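Local coordinates for protein TssK (Serratia sp. FS14, PDB 5Y0E) that probably serves as a trimeric baseplate component of the bacterial type VI secretion system, linking the baseplate to the membrane-spanning complex, at residues A[67-72]-A[164-169]; A[41-46]-A[289-294]; A[97-102]-A[152-157]; A[191-196]-A[257-262]; A[59-64]-A[84-89]. All coordinates share one frame; numbering follows the deposited sequence.

Contact 1 (A[67-72]-A[164-169]); sequences GIMPDG and TALGVT
The type I beta turn from M69 to G72, closing the hairpin between strands 62-68 and 74-78, sets M69, P70 and D71 against T164, A165 and L166 at the start of strand 163-174. P70 sits in the middle: its CD lies 3.5 Å from L166 CD2, and its CG is 3.5 Å from A165 O. The P70 and T164 side chains lie alongside, running opposite ways, with their CB atoms 3.8 Å apart. M69 gets to the strand by doubling back. Bends at chi2 (-63°) and chi3 (-64°) curl the thioether round, leaving CE 3.7 Å from A165 CA and SD 3.9 Å from L166 CD1.

In terms of the fold, two sheets meet here. The hairpin belongs to a small antiparallel sheet with strand 44-50, whereas strand 163-174 pairs with strand 96-103, and no hydrogen bond crosses between the two segments. L166 CD1 comes to 3.5 Å from I68 O, an oxygen that also takes a backbone bond from G44.

D71 stands roughly square to T164, CB to CG2 at 3.8 Å. Its carboxylate is engaged elsewhere: OD1 bonds T73 OG1, and OD2 forms a salt bridge with R123. Within the turn, G72 N bonds M69 O at 2.9 Å, and G72 O accepts from W34 NE1 of the second subunit.

Contact 2 (A[41-46]-A[289-294]); sequences CFWGFL and YDHDNL
The nearest CA atoms are those of C41 and H291, 6.6 Å apart, where the loop leading into strand 44-50 meets the type I turn D290-N293 just ahead of helix 294-309. That turn is stiffened by an Asx turn, in which D290 OD1 accepts from D292 N, and N293 then caps the helix.

The imidazole of H291 is the hub. With CG anti to the backbone N (chi1 -165°), the ring is thrown across to the other segment, and NE2 donates to W43 O at 2.8 Å; the nitrogen lies nearly on the line of the C=O, with the oxygen in the ring plane, though the N-H itself is bent away from straight. At the other nitrogen, ND1 shares a 2.6 Å hydrogen bond with Y289 OH. Two polar anchors thus fix the ring's rotation. C41 CB lies over one imidazole face in a CH-pi contact, 3.8 Å from the ring centroid.

W43 meets H291 edge-to-face, planes 88° apart, with H291 CD2 directed at the indole face near its rim. The indole NE1 donates in its own ring plane to D292 OD1 at 3.3 Å, on the syn side; a second bond, to OD2, is weak. The carboxylate lies at the indole edge, nearly coplanar with it (16°).

Beyond the two segments, H258 bonds C41 O and its ring meets that of H291, while F42 O accepts from H38 of the second subunit. C41 SG rests at the edge of the Y289 ring, 3.8 Å from CE2.

Contact 3 (A[97-102]-A[152-157]); sequences NVVLAL and RLMLES
N97 O receives the shortest bond of this strand pairing, from E156 N at 2.7 Å, just where strand 152-155 gives way to a 3-10 turn. The side chains of these two residues run abreast in the same direction: N97 ND2 makes a weak 3.4 Å bond to E156 OE1, the amide standing almost perpendicular (86°) to the carboxylate.

From there the pairing is regular antiparallel beta. V99 with M154 and A101 with R152 are hydrogen-bonded pairs; V99 N reaches M154 O at 2.9 Å, and A101 N reaches R152 O at 2.8 Å, each answered by the reverse bond. V98-L155 and L100-L153, alternating with these, are non-hydrogen-bonded pairs, where CA-H groups face carbonyls, as V98 CA does M154 O at 3.3 Å.

On the face of V99, A101 and M154, V99 CG2 lies 3.7 Å from M154 CG, and the methionine sulfur is 4.1 Å from A101 CB. M154 and A101 also pack on W163. The other face, with V98, L100, L153 and L155, is turned toward L87 and P84. In the mixed sheet strand 96-103 runs between strand 142-155, paired here, and strand 163-174, which takes its other edge through bonds such as V98 with V168 and L100 with L166.

Contact 4 (A[191-196]-A[257-262]); sequences LNCQGN and LHPERL
N192 and C193 present their side chains to L257 and the first turn of helix 259-273 in two different ways, one by amide oxygen and one by sulfur. N192 has CG anti to its own N (chi1 -176°), which carries OD1 to L257 N at 2.8 Å. Q194 N binds the same oxygen at 3.2 Å. The two donors come from opposite faces of the amide plane, tilted 44° and 85° out of it, so OD1 is clamped between them. ND2 bonds D255 O, which leaves the amide little freedom to flip.

C193 lies alongside. Its backbone N gives an almost perfectly straight bond to L257 O at 2.7 Å, and its SG drops onto the helix start, 3.7 Å from P259 CA and 3.9 Å from L262 CD2. Further along, the L191 and H258 side chains cross at a slant, with L191 CD2 4.0 Å from H258 CD2. The histidine turns ND1 to the helix, where it accepts from E260 N at 2.9 Å in the ring plane, a capping bond.

The helix beginning here reaches the trimer interface. E260 OE2 pairs with R261 of the third subunit, and R261 pairs in turn with E260 of the second.

L199, at the start of helix 197-222, packs on both C193 and P259. Two helix starts are therefore stitched together: the N192 Asx turn opens the 3-10 segment leading to helix 197-222, which N196 caps, and H258 is the N-cap of helix 259-273.

Contact 5 (A[59-64]-A[84-89]); sequences KIALNA and PAPLAI
I60 and L87 are joined by a reciprocal pair of backbone hydrogen bonds, I60 N to L87 O at 2.9 Å and L87 N to I60 O at 3.0 Å. They form the hydrogen-bonded pair of a minimal antiparallel sheet, strand 59-60 against strand 87-88, with K59 and A88 as the non-hydrogen-bonded pair next to them.

Weaker CA-H contacts use the same two carbonyls: K59 CA lies 3.3 Å from L87 O, and P86 CA 3.4 Å from I60 O.

Apolar contacts come in three places. On the face of I60 and L87, the I60 CB and L87 CB atoms are 4.5 Å apart, and I60 CG1 comes within 4.4 Å of I89 CG1. I60 and I89 also meet L180, while L87 packs on L153, L155 and V98. On the face of K59 and A88, the aliphatic part of the lysine runs past its partner, CG 4.5 Å from A88 CA. Beyond the paired residues, the P86 ring leans on A61, with CG 4.0 Å from A61 CB.

Polarity across the contact is thus confined to the backbone, in the two bonds of I60 with L87. The side chains contribute carbon contacts alone: I60 and I89 are buried and L87 partly so, whereas P86 and A88 are exposed.

Overall arrangement
Contacts 3 and 4 are the buried ones, contacts 1 and 5 are partly buried, and contact 2 lies at the surface. Contact 3 is true strand pairing, and contact 5 a much shorter version of it, packed against it; contact 1, by contrast, is side-chain packing between sheets. Contacts 1 and 3 share the mixed sheet through neighbouring strands 163-174 and 96-103, contacts 1 and 2 the sheet of strands 62-68 and 44-50. Contact 2 ties the loop before strand 44-50 to the turn before helix 294-309 by polar side chains; contact 4, which touches it, ties the starts of helices 197-222 and 259-273. Contacts 1, 2 and 4 touch the second subunit.

Contact 1 (A[67-72]-A[164-169])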
# COMPACT_ATOMS: atom_id res chain seq x y z
N GLY A 67 -5.51 -20.79 10.41
CA GLY A 67 -5.74 -20.23 9.10
C GLY A 67 -7.12 -20.61 8.60
O GLY A 67 -8.02 -20.87 9.38
N ILE A 68 -7.24 -20.64 7.29
CA ILE A 68 -8.49 -20.92 6.61
C ILE A 68 -8.22 -21.82 5.41
O ILE A 68 -7.32 -21.55 4.61
CB ILE A 68 -9.18 -19.62 6.17
CG1 ILE A 68 -9.82 -18.96 7.38
CG2 ILE A 68 -10.25 -19.90 5.16
CD1 ILE A 68 -9.80 -17.50 7.31
N MET A 69 -9.01 -22.87 5.28
CA MET A 69 -8.87 -23.80 4.19
C MET A 69 -9.52 -23.23 2.94
O MET A 69 -10.32 -22.31 3.01
CB MET A 69 -9.50 -25.13 4.56
CG MET A 69 -8.84 -25.79 5.76
SD MET A 69 -7.10 -26.25 5.52
CE MET A 69 -7.28 -27.45 4.26
N PRO A 70 -9.16 -23.75 1.77
CA PRO A 70 -9.73 -23.20 0.54
C PRO A 70 -11.22 -23.28 0.47
O PRO A 70 -11.83 -22.48 -0.25
CB PRO A 70 -9.06 -24.04 -0.55
CG PRO A 70 -7.77 -24.34 0.03
CD PRO A 70 -7.97 -24.56 1.50
N ASP A 71 -11.84 -24.21 1.17
CA ASP A 71 -13.29 -24.34 1.16
C ASP A 71 -13.97 -23.42 2.16
O ASP A 71 -15.19 -23.46 2.27
CB ASP A 71 -13.70 -25.78 1.42
CG ASP A 71 -13.50 -26.18 2.84
OD1 ASP A 71 -12.70 -25.53 3.54
OD2 ASP A 71 -14.12 -27.15 3.26
N GLY A 72 -13.22 -22.60 2.88
CA GLY A 72 -13.76 -21.62 3.78
C GLY A 72 -13.63 -21.97 5.24
O GLY A 72 -14.01 -21.16 6.10
N THR A 164 -9.79 -30.19 0.09
CA THR A 164 -9.04 -28.97 -0.15
C THR A 164 -7.81 -29.03 0.73
O THR A 164 -7.75 -29.79 1.70
CB THR A 164 -9.83 -27.69 0.15
OG1 THR A 164 -10.13 -27.62 1.54
CG2 THR A 164 -11.09 -27.63 -0.66
N ALA A 165 -6.81 -28.24 0.38
CA ALA A 165 -5.55 -28.36 1.09
C ALA A 165 -4.77 -27.07 0.98
O ALA A 165 -4.91 -26.31 0.02
CB ALA A 165 -4.72 -29.52 0.54
N LEU A 166 -3.91 -26.85 1.96
CA LEU A 166 -2.95 -25.77 1.95
C LEU A 166 -1.55 -26.36 1.95
O LEU A 166 -1.28 -27.30 2.69
CB LEU A 166 -3.13 -24.86 3.17
CG LEU A 166 -4.48 -24.22 3.49
CD1 LEU A 166 -4.42 -23.55 4.83
CD2 LEU A 166 -4.84 -23.23 2.44
N GLY A 167 -0.66 -25.80 1.15
CA GLY A 167 0.69 -26.33 1.08
C GLY A 167 1.49 -25.96 2.31
O GLY A 167 1.44 -24.84 2.79
N VAL A 168 2.27 -26.92 2.81
CA VAL A 168 3.04 -26.74 4.03
C VAL A 168 4.53 -26.65 3.75
O VAL A 168 5.23 -25.82 4.34
CB VAL A 168 2.73 -27.87 5.04
CG1 VAL A 168 3.63 -27.76 6.26
CG2 VAL A 168 1.27 -27.87 5.42
N THR A 169 5.05 -27.51 2.88
CA THR A 169 6.49 -27.64 2.71
C THR A 169 6.78 -28.62 1.59
O THR A 169 5.89 -29.28 1.06
CB THR A 169 7.16 -28.09 4.00
OG1 THR A 169 8.56 -27.85 3.92
CG2 THR A 169 6.91 -29.55 4.24

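Contact 2 (A[41-46]-A[289-294])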
# COMPACT_ATOMS: atom_id res chain seq x y z
N CYS A 41 -8.40 -14.26 -2.03
CA CYS A 41 -7.24 -14.95 -1.45
C CYS A 41 -7.43 -15.15 0.04
O CYS A 41 -6.55 -14.86 0.84
CB CYS A 41 -5.94 -14.21 -1.75
SG CYS A 41 -5.64 -13.85 -3.48
N PHE A 42 -8.61 -15.66 0.40
CA PHE A 42 -9.06 -15.74 1.78
C PHE A 42 -8.52 -16.94 2.53
O PHE A 42 -8.66 -16.98 3.75
CB PHE A 42 -10.58 -15.77 1.81
CG PHE A 42 -11.18 -16.88 1.02
CD1 PHE A 42 -11.25 -18.15 1.53
CD2 PHE A 42 -11.67 -16.66 -0.24
CE1 PHE A 42 -11.79 -19.16 0.81
CE2 PHE A 42 -12.21 -17.68 -0.96
CZ PHE A 42 -12.27 -18.93 -0.43
N TRP A 43 -7.93 -17.91 1.84
CA TRP A 43 -7.39 -19.11 2.44
C TRP A 43 -5.91 -18.96 2.69
O TRP A 43 -5.24 -18.17 2.03
CB TRP A 43 -7.63 -20.31 1.54
CG TRP A 43 -6.94 -20.19 0.24
CD1 TRP A 43 -5.73 -20.72 -0.10
CD2 TRP A 43 -7.39 -19.46 -0.89
NE1 TRP A 43 -5.41 -20.37 -1.38
CE2 TRP A 43 -6.42 -19.61 -1.89
CE3 TRP A 43 -8.52 -18.69 -1.17
CZ2 TRP A 43 -6.55 -19.03 -3.14
CZ3 TRP A 43 -8.65 -18.12 -2.39
CH2 TRP A 43 -7.67 -18.29 -3.38
N GLY A 44 -5.40 -19.70 3.65
CA GLY A 44 -3.98 -19.76 3.90
C GLY A 44 -3.72 -19.86 5.37
O GLY A 44 -4.64 -20.03 6.16
N PHE A 45 -2.47 -19.73 5.76
CA PHE A 45 -2.05 -19.78 7.15
C PHE A 45 -1.88 -18.38 7.70
O PHE A 45 -1.34 -17.50 7.05
CB PHE A 45 -0.73 -20.53 7.33
CG PHE A 45 -0.85 -21.98 7.11
CD1 PHE A 45 -1.29 -22.80 8.12
CD2 PHE A 45 -0.56 -22.52 5.89
CE1 PHE A 45 -1.43 -24.13 7.91
CE2 PHE A 45 -0.70 -23.86 5.68
CZ PHE A 45 -1.14 -24.67 6.69
N LEU A 46 -2.36 -18.20 8.93
CA LEU A 46 -1.93 -17.11 9.77
C LEU A 46 -0.69 -17.46 10.54
O LEU A 46 0.16 -16.61 10.77
CB LEU A 46 -3.02 -16.75 10.77
CG LEU A 46 -4.20 -16.03 10.20
CD1 LEU A 46 -5.31 -16.22 11.15
CD2 LEU A 46 -3.82 -14.58 10.07
N TYR A 289 0.78 -12.15 -9.30
CA TYR A 289 0.52 -12.66 -7.96
C TYR A 289 -0.10 -14.04 -8.03
O TYR A 289 -1.07 -14.27 -8.75
CB TYR A 289 -0.41 -11.73 -7.19
CG TYR A 289 -0.63 -12.21 -5.80
CD1 TYR A 289 0.35 -12.07 -4.84
CD2 TYR A 289 -1.82 -12.82 -5.43
CE1 TYR A 289 0.17 -12.51 -3.58
CE2 TYR A 289 -2.00 -13.26 -4.17
CZ TYR A 289 -1.01 -13.10 -3.24
OH TYR A 289 -1.18 -13.54 -1.97
N ASP A 290 0.47 -14.96 -7.27
CA ASP A 290 -0.05 -16.32 -7.17
C ASP A 290 -0.07 -16.64 -5.69
O ASP A 290 0.98 -16.84 -5.08
CB ASP A 290 0.80 -17.32 -7.96
CG ASP A 290 0.20 -18.71 -8.01
OD1 ASP A 290 -0.64 -19.05 -7.18
OD2 ASP A 290 0.58 -19.49 -8.88
N HIS A 291 -1.27 -16.70 -5.12
CA HIS A 291 -1.37 -16.91 -3.68
C HIS A 291 -0.76 -18.25 -3.28
O HIS A 291 -0.21 -18.37 -2.18
CB HIS A 291 -2.83 -16.81 -3.24
CG HIS A 291 -3.00 -16.67 -1.76
ND1 HIS A 291 -2.49 -15.61 -1.05
CD2 HIS A 291 -3.60 -17.46 -0.85
CE1 HIS A 291 -2.77 -15.75 0.22
NE2 HIS A 291 -3.45 -16.87 0.37
N ASP A 292 -0.82 -19.25 -4.14
CA ASP A 292 -0.34 -20.58 -3.80
C ASP A 292 1.06 -20.86 -4.35
O ASP A 292 1.47 -22.01 -4.39
CB ASP A 292 -1.32 -21.64 -4.27
CG ASP A 292 -2.66 -21.56 -3.54
OD1 ASP A 292 -2.70 -21.91 -2.34
OD2 ASP A 292 -3.66 -21.15 -4.14
N ASN A 293 1.80 -19.83 -4.75
CA ASN A 293 3.21 -19.99 -5.06
C ASN A 293 3.95 -18.68 -4.83
O ASN A 293 4.46 -18.06 -5.77
CB ASN A 293 3.38 -20.46 -6.50
CG ASN A 293 4.78 -20.99 -6.78
OD1 ASN A 293 5.74 -20.71 -6.06
ND2 ASN A 293 4.90 -21.76 -7.83
N LEU A 294 4.04 -18.28 -3.57
CA LEU A 294 4.54 -16.95 -3.27
C LEU A 294 6.03 -16.85 -3.49
O LEU A 294 6.51 -15.79 -3.90
CB LEU A 294 4.18 -16.57 -1.84
CG LEU A 294 2.68 -16.31 -1.62
CD1 LEU A 294 2.34 -16.13 -0.16
CD2 LEU A 294 2.19 -15.13 -2.41

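Contact 3 (A[97-102]-A[152-157])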
# COMPACT_ATOMS: atom_id res chain seq x y z
N ASN A 97 5.64 -32.47 -2.56
CA ASN A 97 4.97 -31.46 -1.76
C ASN A 97 4.09 -32.09 -0.70
O ASN A 97 3.34 -33.03 -0.98
CB ASN A 97 4.14 -30.54 -2.64
CG ASN A 97 4.97 -29.47 -3.28
OD1 ASN A 97 5.96 -29.06 -2.72
ND2 ASN A 97 4.55 -29.01 -4.44
N VAL A 98 4.17 -31.57 0.52
CA VAL A 98 3.34 -31.98 1.64
C VAL A 98 2.31 -30.90 1.92
O VAL A 98 2.64 -29.71 1.96
CB VAL A 98 4.21 -32.23 2.89
CG1 VAL A 98 3.39 -32.84 3.99
CG2 VAL A 98 5.36 -33.12 2.54
N VAL A 99 1.07 -31.31 2.15
CA VAL A 99 -0.04 -30.39 2.34
C VAL A 99 -0.75 -30.65 3.66
O VAL A 99 -0.62 -31.70 4.28
CB VAL A 99 -1.06 -30.49 1.20
CG1 VAL A 99 -0.39 -30.21 -0.11
CG2 VAL A 99 -1.70 -31.86 1.21
N LEU A 100 -1.52 -29.65 4.09
CA LEU A 100 -2.51 -29.80 5.14
C LEU A 100 -3.87 -29.87 4.47
O LEU A 100 -4.21 -28.99 3.69
CB LEU A 100 -2.46 -28.64 6.12
CG LEU A 100 -3.42 -28.67 7.29
CD1 LEU A 100 -3.29 -29.98 8.01
CD2 LEU A 100 -3.16 -27.52 8.23
N ALA A 101 -4.60 -30.94 4.68
CA ALA A 101 -5.84 -31.12 3.99
C ALA A 101 -7.05 -31.42 4.83
O ALA A 101 -6.96 -31.81 5.95
CB ALA A 101 -5.68 -32.18 2.94
N LEU A 102 -8.21 -31.24 4.23
CA LEU A 102 -9.46 -31.47 4.89
C LEU A 102 -10.42 -31.89 3.84
O LEU A 102 -10.40 -31.38 2.76
CB LEU A 102 -9.97 -30.19 5.52
CG LEU A 102 -11.29 -30.34 6.24
CD1 LEU A 102 -11.05 -31.03 7.56
CD2 LEU A 102 -11.96 -29.00 6.44
N ARG A 152 -5.45 -33.29 8.07
CA ARG A 152 -4.52 -34.32 7.81
C ARG A 152 -3.35 -33.91 6.96
O ARG A 152 -3.51 -33.22 5.99
CB ARG A 152 -5.26 -35.42 7.09
CG ARG A 152 -4.38 -36.52 6.60
CD ARG A 152 -5.03 -37.37 5.56
NE ARG A 152 -6.05 -38.18 6.16
CZ ARG A 152 -6.52 -39.28 5.62
NH1 ARG A 152 -6.04 -39.66 4.45
NH2 ARG A 152 -7.47 -39.97 6.21
N LEU A 153 -2.14 -34.31 7.35
CA LEU A 153 -0.96 -34.04 6.55
C LEU A 153 -0.82 -35.13 5.53
O LEU A 153 -0.97 -36.27 5.87
CB LEU A 153 0.25 -34.02 7.44
CG LEU A 153 0.15 -32.89 8.41
CD1 LEU A 153 0.92 -33.21 9.66
CD2 LEU A 153 0.63 -31.61 7.79
N MET A 154 -0.58 -34.78 4.28
CA MET A 154 -0.44 -35.75 3.22
C MET A 154 0.39 -35.26 2.03
O MET A 154 0.85 -34.16 2.03
CB MET A 154 -1.80 -36.22 2.74
CG MET A 154 -2.82 -35.14 2.50
SD MET A 154 -4.20 -35.73 1.53
CE MET A 154 -5.23 -36.27 2.84
N LEU A 155 0.61 -36.11 1.05
CA LEU A 155 1.37 -35.74 -0.13
C LEU A 155 0.47 -35.06 -1.14
O LEU A 155 -0.68 -35.44 -1.32
CB LEU A 155 2.03 -36.96 -0.76
CG LEU A 155 2.89 -37.83 0.15
CD1 LEU A 155 3.54 -38.92 -0.66
CD2 LEU A 155 3.91 -36.99 0.86
N GLU A 156 1.02 -34.07 -1.84
CA GLU A 156 0.23 -33.41 -2.87
C GLU A 156 -0.26 -34.41 -3.90
O GLU A 156 -1.36 -34.26 -4.44
CB GLU A 156 1.06 -32.31 -3.54
CG GLU A 156 0.32 -31.52 -4.60
CD GLU A 156 1.23 -30.53 -5.30
OE1 GLU A 156 2.17 -30.96 -5.99
OE2 GLU A 156 1.00 -29.32 -5.16
N SER A 157 0.52 -35.46 -4.16
CA SER A 157 0.10 -36.46 -5.14
C SER A 157 -1.09 -37.28 -4.67
O SER A 157 -1.79 -37.87 -5.50
CB SER A 157 1.26 -37.38 -5.46
OG SER A 157 1.66 -38.07 -4.31

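Contact 4 (A[191-196]-A[257-262])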
# COMPACT_ATOMS: atom_id res chain seq x y z
N LEU A 191 -1.80 -15.87 5.15
CA LEU A 191 -2.71 -14.76 5.34
C LEU A 191 -2.06 -13.58 6.03
O LEU A 191 -2.56 -12.48 5.91
CB LEU A 191 -3.94 -15.20 6.14
CG LEU A 191 -4.85 -16.04 5.27
CD1 LEU A 191 -6.03 -16.53 6.03
CD2 LEU A 191 -5.28 -15.28 4.06
N ASN A 192 -0.94 -13.78 6.70
CA ASN A 192 -0.20 -12.68 7.28
C ASN A 192 1.26 -12.83 6.92
O ASN A 192 1.88 -13.85 7.25
CB ASN A 192 -0.39 -12.65 8.78
CG ASN A 192 0.27 -11.46 9.42
OD1 ASN A 192 0.64 -10.53 8.77
ND2 ASN A 192 0.43 -11.52 10.71
N CYS A 193 1.83 -11.82 6.28
CA CYS A 193 3.24 -11.84 5.99
C CYS A 193 4.06 -12.11 7.23
O CYS A 193 5.12 -12.74 7.15
CB CYS A 193 3.68 -10.51 5.36
SG CYS A 193 3.16 -10.29 3.66
N GLN A 194 3.60 -11.67 8.38
CA GLN A 194 4.40 -11.86 9.58
C GLN A 194 4.36 -13.28 10.10
O GLN A 194 5.11 -13.59 11.02
CB GLN A 194 3.94 -10.88 10.64
CG GLN A 194 4.11 -9.44 10.23
CD GLN A 194 5.55 -8.98 10.28
OE1 GLN A 194 6.25 -9.26 11.24
NE2 GLN A 194 6.00 -8.27 9.26
N GLY A 195 3.55 -14.15 9.53
CA GLY A 195 3.56 -15.54 9.93
C GLY A 195 4.60 -16.40 9.26
O GLY A 195 4.69 -17.59 9.56
N ASN A 196 5.38 -15.84 8.35
CA ASN A 196 6.31 -16.62 7.58
C ASN A 196 7.66 -15.94 7.61
O ASN A 196 7.77 -14.76 7.28
CB ASN A 196 5.84 -16.78 6.14
CG ASN A 196 6.86 -17.48 5.29
OD1 ASN A 196 7.71 -16.85 4.66
ND2 ASN A 196 6.80 -18.79 5.29
N LEU A 257 -0.51 -8.16 7.76
CA LEU A 257 -0.44 -7.67 6.39
C LEU A 257 -0.57 -8.83 5.42
O LEU A 257 0.27 -9.73 5.44
CB LEU A 257 0.85 -6.91 6.17
CG LEU A 257 1.20 -6.52 4.74
CD1 LEU A 257 0.32 -5.38 4.30
CD2 LEU A 257 2.64 -6.13 4.65
N HIS A 258 -1.61 -8.82 4.61
CA HIS A 258 -1.82 -9.86 3.62
C HIS A 258 -0.81 -9.73 2.47
O HIS A 258 -0.55 -8.62 1.99
CB HIS A 258 -3.25 -9.80 3.09
CG HIS A 258 -3.65 -10.94 2.20
ND1 HIS A 258 -2.98 -11.26 1.04
CD2 HIS A 258 -4.68 -11.80 2.28
CE1 HIS A 258 -3.57 -12.28 0.45
NE2 HIS A 258 -4.60 -12.63 1.19
N PRO A 259 -0.24 -10.85 2.01
CA PRO A 259 0.77 -10.81 0.94
C PRO A 259 0.32 -10.17 -0.35
O PRO A 259 1.13 -9.55 -1.03
CB PRO A 259 1.06 -12.30 0.71
CG PRO A 259 0.75 -12.94 1.99
CD PRO A 259 -0.33 -12.17 2.65
N GLU A 260 -0.94 -10.31 -0.72
CA GLU A 260 -1.37 -9.73 -1.97
C GLU A 260 -1.26 -8.23 -1.93
O GLU A 260 -0.94 -7.60 -2.94
CB GLU A 260 -2.78 -10.18 -2.28
CG GLU A 260 -3.33 -9.56 -3.53
CD GLU A 260 -4.06 -8.23 -3.28
OE1 GLU A 260 -4.64 -8.03 -2.19
OE2 GLU A 260 -4.05 -7.39 -4.18
N ARG A 261 -1.48 -7.64 -0.78
CA ARG A 261 -1.36 -6.21 -0.69
C ARG A 261 0.09 -5.79 -0.85
O ARG A 261 0.40 -4.84 -1.57
CB ARG A 261 -1.97 -5.76 0.63
CG ARG A 261 -1.98 -4.30 0.85
CD ARG A 261 -2.42 -3.99 2.25
NE ARG A 261 -2.40 -2.56 2.50
CZ ARG A 261 -2.35 -2.03 3.70
NH1 ARG A 261 -2.34 -2.80 4.76
NH2 ARG A 261 -2.31 -0.72 3.84
N LEU A 262 0.99 -6.52 -0.22
CA LEU A 262 2.40 -6.19 -0.35
C LEU A 262 2.89 -6.37 -1.78
O LEU A 262 3.71 -5.59 -2.26
CB LEU A 262 3.19 -7.05 0.60
CG LEU A 262 4.68 -6.79 0.63
CD1 LEU A 262 5.01 -5.48 1.29
CD2 LEU A 262 5.28 -7.92 1.37

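Contact 5 (A[59-64]-A[84-89])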
# COMPACT_ATOMS: atom_id res chain seq x y z
N LYS A 59 9.48 -37.64 9.63
CA LYS A 59 8.13 -37.23 9.95
C LYS A 59 7.98 -35.74 9.74
O LYS A 59 8.83 -34.95 10.16
CB LYS A 59 7.77 -37.61 11.39
CG LYS A 59 7.55 -39.12 11.61
CD LYS A 59 7.34 -39.47 13.07
CE LYS A 59 7.44 -40.97 13.32
NZ LYS A 59 6.26 -41.74 12.85
N ILE A 60 6.91 -35.36 9.05
CA ILE A 60 6.43 -33.98 9.05
C ILE A 60 5.39 -33.84 10.15
O ILE A 60 4.36 -34.52 10.13
CB ILE A 60 5.83 -33.61 7.69
CG1 ILE A 60 6.88 -33.71 6.60
CG2 ILE A 60 5.24 -32.22 7.77
CD1 ILE A 60 8.10 -32.93 6.94
N ALA A 61 5.64 -32.95 11.09
CA ALA A 61 4.70 -32.70 12.16
C ALA A 61 4.53 -31.20 12.38
O ALA A 61 5.51 -30.45 12.39
CB ALA A 61 5.16 -33.37 13.44
N LEU A 62 3.29 -30.77 12.59
CA LEU A 62 2.99 -29.38 12.90
C LEU A 62 2.80 -29.23 14.40
O LEU A 62 1.88 -29.80 14.96
CB LEU A 62 1.74 -28.93 12.17
CG LEU A 62 1.87 -29.16 10.69
CD1 LEU A 62 0.63 -28.69 9.98
CD2 LEU A 62 3.08 -28.42 10.20
N ASN A 63 3.67 -28.44 15.04
CA ASN A 63 3.43 -28.06 16.43
C ASN A 63 2.09 -27.34 16.58
O ASN A 63 1.30 -27.64 17.48
CB ASN A 63 4.55 -27.15 16.93
CG ASN A 63 5.77 -27.91 17.38
OD1 ASN A 63 5.67 -29.02 17.90
ND2 ASN A 63 6.94 -27.31 17.22
N ALA A 64 1.81 -26.38 15.70
CA ALA A 64 0.66 -25.50 15.80
C ALA A 64 0.42 -24.88 14.44
O ALA A 64 1.34 -24.78 13.63
CB ALA A 64 0.90 -24.41 16.85
N PRO A 84 -2.61 -32.75 13.60
CA PRO A 84 -2.86 -33.91 12.78
C PRO A 84 -1.75 -34.94 12.94
O PRO A 84 -0.62 -34.62 13.26
CB PRO A 84 -2.78 -33.35 11.38
CG PRO A 84 -3.05 -31.93 11.53
CD PRO A 84 -2.39 -31.56 12.80
N ALA A 85 -2.10 -36.18 12.68
CA ALA A 85 -1.17 -37.28 12.74
C ALA A 85 0.01 -36.98 11.88
O ALA A 85 -0.14 -36.64 10.74
CB ALA A 85 -1.83 -38.54 12.24
N PRO A 86 1.20 -37.11 12.42
CA PRO A 86 2.39 -36.84 11.64
C PRO A 86 2.52 -37.73 10.43
O PRO A 86 2.10 -38.87 10.39
CB PRO A 86 3.50 -37.07 12.63
CG PRO A 86 2.90 -36.68 13.91
CD PRO A 86 1.52 -37.24 13.84
N LEU A 87 3.13 -37.17 9.41
CA LEU A 87 3.27 -37.87 8.18
C LEU A 87 4.64 -38.42 7.97
O LEU A 87 5.59 -37.70 7.88
CB LEU A 87 2.92 -36.95 7.05
CG LEU A 87 2.99 -37.51 5.66
CD1 LEU A 87 1.84 -38.43 5.42
CD2 LEU A 87 2.93 -36.36 4.69
N ALA A 88 4.71 -39.74 7.92
CA ALA A 88 5.96 -40.42 7.63
C ALA A 88 6.23 -40.34 6.14
O ALA A 88 5.34 -40.54 5.32
CB ALA A 88 5.89 -41.87 8.07
N ILE A 89 7.46 -40.01 5.83
CA ILE A 89 7.88 -39.89 4.46
C ILE A 89 8.63 -41.15 4.12
O ILE A 89 9.52 -41.56 4.83
CB ILE A 89 8.76 -38.66 4.26
CG1 ILE A 89 7.95 -37.41 4.47
CG2 ILE A 89 9.28 -38.62 2.85
CD1 ILE A 89 6.79 -37.30 3.52